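Local structure of lovastatin nonaketide synthase mokA (Monascus pilosus, 6AD3) at residues A313-E318 with M509-P514; Y331-H336 with V391-K396. The protein carries out the iterative nine-step assembly of the monacolin K (lovastatin) nonaketide as a type I polyketide synthase, of which this chain is the condensation domain. The protein carries 1 engineered substitution. All blocks are in the same frame, centred on the assembly; numbering follows the deposited sequence.

Interaction 1: residues A313-E318 with M509-P514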
ATOM      1  N   ALA A 313       9.272 -14.693  15.235  1.00 17.01           N
ATOM      2  CA  ALA A 313       8.079 -13.834  15.471  1.00 17.73           C
ATOM      3  C   ALA A 313       7.706 -13.739  16.934  1.00 18.53           C
ATOM      4  O   ALA A 313       7.378 -12.640  17.440  1.00 18.29           O
ATOM      5  CB  ALA A 313       6.913 -14.326  14.675  1.00 16.96           C
ATOM      6  N   PHE A 314       7.803 -14.871  17.620  1.00 17.67           N
ATOM      7  CA  PHE A 314       7.545 -14.944  19.065  1.00 19.26           C
ATOM      8  C   PHE A 314       8.526 -14.086  19.845  1.00 19.01           C
ATOM      9  O   PHE A 314       8.118 -13.321  20.740  1.00 19.61           O
ATOM     10  CB  PHE A 314       7.580 -16.405  19.534  1.00 19.45           C
ATOM     11  CG  PHE A 314       7.547 -16.565  21.042  1.00 19.84           C
ATOM     12  CD1 PHE A 314       6.345 -16.490  21.724  1.00 25.96           C
ATOM     13  CD2 PHE A 314       8.708 -16.683  21.750  1.00 22.10           C
ATOM     14  CE1 PHE A 314       6.313 -16.602  23.101  1.00 32.36           C
ATOM     15  CE2 PHE A 314       8.690 -16.827  23.128  1.00 27.84           C
ATOM     16  CZ  PHE A 314       7.487 -16.803  23.796  1.00 27.00           C
ATOM     17  N   ARG A 315       9.827 -14.206  19.562  1.00 18.20           N
ATOM     18  CA  ARG A 315      10.822 -13.406  20.251  1.00 19.94           C
ATOM     19  C   ARG A 315      10.603 -11.921  20.000  1.00 17.71           C
ATOM     20  O   ARG A 315      10.808 -11.092  20.882  1.00 19.28           O
ATOM     21  CB  ARG A 315      12.240 -13.797  19.822  1.00 20.74           C
ATOM     22  CG  ARG A 315      12.643 -15.174  20.314  1.00 23.52           C
ATOM     23  CD  ARG A 315      14.122 -15.464  20.137  1.00 24.74           C
ATOM     24  NE  ARG A 315      14.323 -16.891  20.376  1.00 30.61           N
ATOM     25  CZ  ARG A 315      14.364 -17.802  19.414  1.00 33.59           C
ATOM     26  NH1 ARG A 315      14.604 -17.412  18.159  1.00 25.23           N
ATOM     27  NH2 ARG A 315      14.356 -19.103  19.730  1.00 32.14           N
ATOM     28  N   ILE A 316      10.221 -11.583  18.791  1.00 17.19           N
ATOM     29  CA  ILE A 316       9.940 -10.203  18.500  1.00 18.47           C
ATOM     30  C   ILE A 316       8.746  -9.680  19.324  1.00 16.78           C
ATOM     31  O   ILE A 316       8.805  -8.593  19.881  1.00 18.39           O
ATOM     32  CB  ILE A 316       9.738 -10.003  16.991  1.00 17.04           C
ATOM     33  CG1 ILE A 316      11.088 -10.159  16.285  1.00 18.76           C
ATOM     34  CG2 ILE A 316       9.156  -8.607  16.704  1.00 18.69           C
ATOM     35  CD1 ILE A 316      10.959 -10.211  14.758  1.00 18.07           C
ATOM     36  N   ARG A 317       7.701 -10.470  19.476  1.00 19.25           N
ATOM     37  CA  ARG A 317       6.579 -10.028  20.311  1.00 20.13           C
ATOM     38  C   ARG A 317       7.021  -9.848  21.745  1.00 21.34           C
ATOM     39  O   ARG A 317       6.673  -8.860  22.384  1.00 20.07           O
ATOM     40  CB  ARG A 317       5.401 -11.004  20.241  1.00 21.03           C
ATOM     41  CG  ARG A 317       4.749 -11.064  18.867  1.00 26.31           C
ATOM     42  CD  ARG A 317       3.396 -11.781  18.896  1.00 26.33           C
ATOM     43  NE  ARG A 317       3.485 -13.133  19.427  1.00 26.74           N
ATOM     44  CZ  ARG A 317       3.842 -14.192  18.711  1.00 33.30           C
ATOM     45  NH1 ARG A 317       4.095 -14.060  17.424  1.00 30.88           N
ATOM     46  NH2 ARG A 317       3.891 -15.389  19.277  1.00 36.23           N
ATOM     47  N   GLU A 318       7.835 -10.778  22.241  1.00 20.53           N
ATOM     48  CA  GLU A 318       8.292 -10.717  23.654  1.00 20.68           C
ATOM     49  C   GLU A 318       9.147  -9.495  23.909  1.00 20.23           C
ATOM     50  O   GLU A 318       8.940  -8.777  24.888  1.00 21.83           O
ATOM     51  CB  GLU A 318       9.059 -11.990  24.051  1.00 23.75           C
ATOM     52  CG  GLU A 318       8.203 -13.228  23.949  1.00 29.78           C
ATOM     53  CD  GLU A 318       6.891 -13.090  24.720  1.00 35.73           C
ATOM     54  OE1 GLU A 318       5.817 -12.844  24.089  1.00 48.84           O
ATOM     55  OE2 GLU A 318       6.963 -13.098  25.949  1.00 38.97           O
ATOM     56  N   MET A 509      18.736 -12.095  14.796  1.00 19.97           N
ATOM     57  CA  MET A 509      19.843 -11.769  15.690  1.00 22.96           C
ATOM     58  C   MET A 509      19.407 -10.773  16.771  1.00 22.38           C
ATOM     59  O   MET A 509      19.677 -10.966  17.963  1.00 20.88           O
ATOM     60  CB  MET A 509      21.023 -11.236  14.869  1.00 23.74           C
ATOM     61  CG  MET A 509      22.179 -10.713  15.655  1.00 29.88           C
ATOM     62  SD  MET A 509      23.500 -10.036  14.580  1.00 33.22           S
ATOM     63  CE  MET A 509      22.719  -8.524  13.990  1.00 34.70           C
ATOM     64  N   PHE A 510      18.721  -9.716  16.377  1.00 20.18           N
ATOM     65  CA  PHE A 510      18.324  -8.690  17.343  1.00 20.26           C
ATOM     66  C   PHE A 510      17.233  -9.165  18.296  1.00 19.19           C
ATOM     67  O   PHE A 510      17.155  -8.678  19.442  1.00 19.30           O
ATOM     68  CB  PHE A 510      17.897  -7.379  16.649  1.00 21.05           C
ATOM     69  CG  PHE A 510      19.044  -6.599  16.062  1.00 23.79           C
ATOM     70  CD1 PHE A 510      20.202  -6.391  16.779  1.00 22.01           C
ATOM     71  CD2 PHE A 510      18.964  -6.085  14.781  1.00 26.36           C
ATOM     72  CE1 PHE A 510      21.243  -5.650  16.258  1.00 26.60           C
ATOM     73  CE2 PHE A 510      20.020  -5.348  14.243  1.00 28.19           C
ATOM     74  CZ  PHE A 510      21.163  -5.152  14.966  1.00 26.70           C
ATOM     75  N   SER A 511      16.354 -10.054  17.823  1.00 17.73           N
ATOM     76  CA  SER A 511      15.295 -10.528  18.639  1.00 18.75           C
ATOM     77  C   SER A 511      15.839 -11.566  19.634  1.00 20.82           C
ATOM     78  O   SER A 511      15.313 -11.690  20.719  1.00 20.26           O
ATOM     79  CB  SER A 511      14.145 -11.098  17.800  1.00 20.48           C
ATOM     80  OG  SER A 511      14.476 -12.341  17.196  1.00 20.36           O
ATOM     81  N   MET A 512      16.946 -12.220  19.271  1.00 18.44           N
ATOM     82  CA  MET A 512      17.693 -13.098  20.220  1.00 22.60           C
ATOM     83  C   MET A 512      18.433 -12.242  21.261  1.00 21.26           C
ATOM     84  O   MET A 512      18.472 -12.572  22.435  1.00 20.53           O
ATOM     85  CB  MET A 512      18.682 -13.948  19.434  1.00 25.22           C
ATOM     86  CG  MET A 512      19.403 -15.012  20.220  1.00 29.60           C
ATOM     87  SD  MET A 512      18.293 -16.331  20.755  1.00 35.69           S
ATOM     88  CE  MET A 512      17.978 -17.132  19.179  1.00 30.97           C
ATOM     89  N   ASN A 513      19.004 -11.126  20.828  1.00 19.98           N
ATOM     90  CA  ASN A 513      19.835 -10.298  21.696  1.00 19.18           C
ATOM     91  C   ASN A 513      19.753  -8.826  21.323  1.00 20.34           C
ATOM     92  O   ASN A 513      20.577  -8.334  20.540  1.00 21.74           O
ATOM     93  CB  ASN A 513      21.288 -10.756  21.595  1.00 20.73           C
ATOM     94  CG  ASN A 513      22.196 -10.056  22.576  1.00 21.83           C
ATOM     95  OD1 ASN A 513      21.787  -9.131  23.262  1.00 21.72           O
ATOM     96  ND2 ASN A 513      23.452 -10.489  22.625  1.00 20.90           N
ATOM     97  N   PRO A 514      18.857  -8.095  21.988  1.00 21.52           N
ATOM     98  CA  PRO A 514      18.662  -6.656  21.753  1.00 23.24           C
ATOM     99  C   PRO A 514      19.738  -5.789  22.362  1.00 22.64           C
ATOM    100  O   PRO A 514      19.728  -4.588  22.176  1.00 23.82           O
ATOM    101  CB  PRO A 514      17.325  -6.336  22.439  1.00 25.61           C
ATOM    102  CG  PRO A 514      16.785  -7.629  22.951  1.00 28.33           C
ATOM    103  CD  PRO A 514      17.846  -8.672  22.895  1.00 26.05           C
TER
HETATM  104  O   HOH W   1      15.298 -15.096  17.270  1.00 36.25           O

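Interaction 2: residues Y331-H336 with V391-K396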
ATOM      1  N   TYR A 331      10.021  -4.317  13.605  1.00 13.96           N
ATOM      2  CA  TYR A 331      10.274  -4.613  12.216  1.00 13.66           C
ATOM      3  C   TYR A 331      10.831  -3.336  11.498  1.00 14.14           C
ATOM      4  O   TYR A 331      11.730  -3.421  10.654  1.00 14.27           O
ATOM      5  CB  TYR A 331       8.998  -5.138  11.549  1.00 14.58           C
ATOM      6  CG  TYR A 331       8.597  -6.505  12.004  1.00 13.89           C
ATOM      7  CD1 TYR A 331       9.363  -7.607  11.663  1.00 16.55           C
ATOM      8  CD2 TYR A 331       7.414  -6.729  12.739  1.00 15.68           C
ATOM      9  CE1 TYR A 331       9.049  -8.866  12.129  1.00 17.89           C
ATOM     10  CE2 TYR A 331       7.069  -8.004  13.171  1.00 17.29           C
ATOM     11  CZ  TYR A 331       7.875  -9.085  12.801  1.00 17.42           C
ATOM     12  OH  TYR A 331       7.620 -10.383  13.236  1.00 15.69           O
ATOM     13  N   LEU A 332      10.274  -2.171  11.842  1.00 14.13           N
ATOM     14  CA  LEU A 332      10.664  -0.907  11.201  1.00 13.07           C
ATOM     15  C   LEU A 332      12.093  -0.543  11.615  1.00 16.01           C
ATOM     16  O   LEU A 332      12.925  -0.204  10.790  1.00 14.95           O
ATOM     17  CB  LEU A 332       9.703   0.196  11.616  1.00 14.97           C
ATOM     18  CG  LEU A 332      10.166   1.609  11.201  1.00 14.18           C
ATOM     19  CD1 LEU A 332      10.281   1.744   9.697  1.00 14.66           C
ATOM     20  CD2 LEU A 332       9.208   2.638  11.746  1.00 16.17           C
ATOM     21  N   ALA A 333      12.379  -0.679  12.902  1.00 15.85           N
ATOM     22  CA  ALA A 333      13.697  -0.389  13.394  1.00 14.66           C
ATOM     23  C   ALA A 333      14.755  -1.275  12.753  1.00 14.37           C
ATOM     24  O   ALA A 333      15.814  -0.800  12.407  1.00 14.27           O
ATOM     25  CB  ALA A 333      13.743  -0.495  14.939  1.00 16.00           C
ATOM     26  N   ALA A 334      14.463  -2.568  12.613  1.00 14.18           N
ATOM     27  CA  ALA A 334      15.373  -3.491  12.028  1.00 16.10           C
ATOM     28  C   ALA A 334      15.570  -3.199  10.517  1.00 15.82           C
ATOM     29  O   ALA A 334      16.674  -3.304   9.983  1.00 14.98           O
ATOM     30  CB  ALA A 334      14.880  -4.912  12.268  1.00 17.82           C
ATOM     31  N   TYR A 335      14.502  -2.785   9.854  1.00 14.06           N
ATOM     32  CA  TYR A 335      14.563  -2.399   8.447  1.00 14.22           C
ATOM     33  C   TYR A 335      15.473  -1.194   8.277  1.00 14.40           C
ATOM     34  O   TYR A 335      16.345  -1.181   7.397  1.00 15.27           O
ATOM     35  CB  TYR A 335      13.153  -2.099   7.951  1.00 14.74           C
ATOM     36  CG  TYR A 335      13.033  -1.607   6.542  1.00 13.22           C
ATOM     37  CD1 TYR A 335      13.431  -2.386   5.492  1.00 13.49           C
ATOM     38  CD2 TYR A 335      12.197  -0.550   6.263  1.00 14.22           C
ATOM     39  CE1 TYR A 335      13.136  -2.015   4.181  1.00 13.52           C
ATOM     40  CE2 TYR A 335      11.897  -0.178   4.960  1.00 13.64           C
ATOM     41  CZ  TYR A 335      12.396  -0.899   3.931  1.00 15.49           C
ATOM     42  OH  TYR A 335      12.077  -0.529   2.619  1.00 14.76           O
ATOM     43  N   HIS A 336      15.297  -0.191   9.142  1.00 13.49           N
ATOM     44  CA  HIS A 336      16.154   0.974   9.120  1.00 14.62           C
ATOM     45  C   HIS A 336      17.614   0.585   9.308  1.00 15.45           C
ATOM     46  O   HIS A 336      18.490   1.065   8.571  1.00 15.86           O
ATOM     47  CB  HIS A 336      15.741   1.966  10.202  1.00 15.02           C
ATOM     48  CG  HIS A 336      16.753   3.029  10.442  1.00 16.05           C
ATOM     49  ND1 HIS A 336      17.657   2.967  11.486  1.00 18.44           N
ATOM     50  CD2 HIS A 336      17.142   4.066   9.666  1.00 18.05           C
ATOM     51  CE1 HIS A 336      18.527   3.952  11.367  1.00 16.69           C
ATOM     52  NE2 HIS A 336      18.244   4.633  10.269  1.00 17.64           N
ATOM     53  N   VAL A 391      13.362   1.674  21.215  1.00 20.48           N
ATOM     54  CA  VAL A 391      12.607   2.623  21.992  1.00 20.25           C
ATOM     55  C   VAL A 391      12.573   3.962  21.272  1.00 20.66           C
ATOM     56  O   VAL A 391      11.535   4.629  21.220  1.00 21.74           O
ATOM     57  CB  VAL A 391      13.210   2.751  23.412  1.00 25.32           C
ATOM     58  CG1 VAL A 391      12.683   3.994  24.127  1.00 26.79           C
ATOM     59  CG2 VAL A 391      12.876   1.497  24.210  1.00 25.94           C
ATOM     60  N   ALA A 392      13.699   4.366  20.700  1.00 22.08           N
ATOM     61  CA  ALA A 392      13.743   5.665  19.999  1.00 24.57           C
ATOM     62  C   ALA A 392      12.852   5.632  18.759  1.00 25.12           C
ATOM     63  O   ALA A 392      12.183   6.607  18.428  1.00 21.10           O
ATOM     64  CB  ALA A 392      15.159   6.034  19.622  1.00 26.09           C
ATOM     65  N   THR A 393      12.796   4.483  18.119  1.00 20.84           N
ATOM     66  CA  THR A 393      11.962   4.326  16.927  1.00 21.61           C
ATOM     67  C   THR A 393      10.482   4.324  17.317  1.00 22.99           C
ATOM     68  O   THR A 393       9.661   4.982  16.668  1.00 19.86           O
ATOM     69  CB  THR A 393      12.336   3.047  16.163  1.00 20.34           C
ATOM     70  OG1 THR A 393      13.681   3.177  15.676  1.00 19.68           O
ATOM     71  CG2 THR A 393      11.398   2.837  14.938  1.00 19.93           C
ATOM     72  N   LYS A 394      10.149   3.665  18.420  1.00 20.19           N
ATOM     73  CA  LYS A 394       8.834   3.785  19.001  1.00 20.89           C
ATOM     74  C   LYS A 394       8.415   5.263  19.223  1.00 23.02           C
ATOM     75  O   LYS A 394       7.301   5.648  18.890  1.00 19.18           O
ATOM     76  CB  LYS A 394       8.783   2.999  20.301  1.00 21.39           C
ATOM     77  CG  LYS A 394       7.425   2.920  20.970  1.00 26.06           C
ATOM     78  CD  LYS A 394       7.323   3.816  22.181  1.00 27.54           C
ATOM     79  CE  LYS A 394       8.338   3.479  23.258  1.00 29.43           C
ATOM     80  NZ  LYS A 394       8.456   4.607  24.232  1.00 33.27           N
ATOM     81  N   ASP A 395       9.280   6.065  19.824  1.00 20.12           N
ATOM     82  CA  ASP A 395       8.947   7.482  20.075  1.00 22.10           C
ATOM     83  C   ASP A 395       8.779   8.271  18.761  1.00 23.64           C
ATOM     84  O   ASP A 395       7.879   9.103  18.624  1.00 20.64           O
ATOM     85  CB  ASP A 395      10.036   8.138  20.938  1.00 25.33           C
ATOM     86  CG  ASP A 395      10.085   7.571  22.342  1.00 29.27           C
ATOM     87  OD1 ASP A 395       9.068   7.034  22.811  1.00 29.85           O
ATOM     88  OD2 ASP A 395      11.172   7.595  22.950  1.00 32.42           O
ATOM     89  N   LYS A 396       9.584   7.922  17.767  1.00 19.61           N
ATOM     90  CA  LYS A 396       9.556   8.598  16.449  1.00 22.22           C
ATOM     91  C   LYS A 396       8.221   8.321  15.756  1.00 19.79           C
ATOM     92  O   LYS A 396       7.606   9.212  15.154  1.00 21.39           O
ATOM     93  CB  LYS A 396      10.723   8.086  15.595  1.00 24.57           C
ATOM     94  CG  LYS A 396      10.801   8.661  14.185  1.00 30.59           C
ATOM     95  CD  LYS A 396      12.145   8.334  13.495  1.00 34.30           C
ATOM     96  CE  LYS A 396      13.241   9.269  13.976  1.00 33.83           C
ATOM     97  NZ  LYS A 396      13.908  10.011  12.914  1.00 38.66           N
TER

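Interaction 1: residues A313-E318 with M509-P514
Arg315 and Met512 run side by side and point the same way, each reaching out from its own helix, 310-322 and 495-512 of the condensation domain. The Met512 chain bends at chi2 and chi3 (68° and 71°), which carries its methyl over one face of the Arg315 guanidinium, offset toward the rim. Met512 CE stands 3.5 Å from Arg315 NH1. A long, unbranched thioether suits this place, since it can fold back and lay carbon on a planar cation. Arg315, extended from CG to NE, offers its edge to a water: NH1 donates to this in-plane water at 2.6 Å, and the water in turn donates to Ser511 OG at 2.9 Å.

Deeper between the helices, the backbones come close, with Ile316 CA 5.4 Å from Ser511 CA. Ile316 CG1 packs on Ser511 CB at 3.5 Å, and the small serine permits that approach; both residues also touch Phe330 of helix 327-343. Chi1 of 72° sets OG between the backbone N and the carbonyl carbon, where it also hydrogen-bonds to Leu507 O one turn back. The contact thus pairs buried carbon packing with a hydrated margin at the arginine, where water rather than a direct bond bridges the helices.

Interaction 2: residues Y331-H336 with V391-K396
Thr393 OG1 lies against the methyl of Ala333, 3.7 Å from its CB, while its hydrogen bond goes back one turn along its own helix to His389 O. Chi1 of -64° makes this possible: it puts OG1 beside the backbone N, within range of that carbonyl, and turns CG2 toward Leu332. The buried hydroxyl is therefore satisfied within helix 386-401 and can face an apolar neighbour at little cost.

The carbon half of the threonine does the remaining packing. Its CG2 meets Leu332 CD2 at 3.9 Å, and the two side chains cross obliquely, methyl against methyl. In Leu332 the CG is anti to the backbone N (chi1 170°), which sends the branched end across to the partner helix. Alanine suits position 333 because its single methyl can lie against the threonine side chain where the backbones are nearest, with Ala333 CA and Thr393 CA 6.1 Å apart. A beta-branched residue opposite it supplies a polar and an apolar arm from one short stem.

On the other side of helix 386-401, the CB of Lys394 points away from the contact. Its NZ forms a salt bridge with Asp395 OD1 at 2.9 Å, approaching the carboxylate from the syn side but 28° out of its plane.

A direct hydrogen bond between the helices joins His336 ND1 to His389 NE2, and the His336 ring stacks on Phe377, to which Lys396 makes a cation-pi contact. Leu332 also packs on Val397 of helix 386-401 and on Phe437 of strand 435-440. Helix 327-343, where Tyr335 meets Phe499 and Tyr503 of helix 495-512, is thereby held in the buried helical layer against the six-stranded mixed sheet of the condensation domain.

Interaction 1 and interaction 2 have centres about 14 Å apart and share a helical layer of the lobe built on the six-stranded mixed sheet. Their first segments belong to successive helices, 310-322 and 327-343, and meet directly: Ile316 CD1 packs on Tyr331 CE1 at 3.5 Å. Along the chain, interaction 2 is nested inside the loop closed by interaction 1. Phe386, at the start of helix 386-401, stacks with Phe510 and touches Ala333, giving a second route between them. The centre of interaction 1 lies about 26 Å from the centre of the chain, that of interaction 2 about 19 Å.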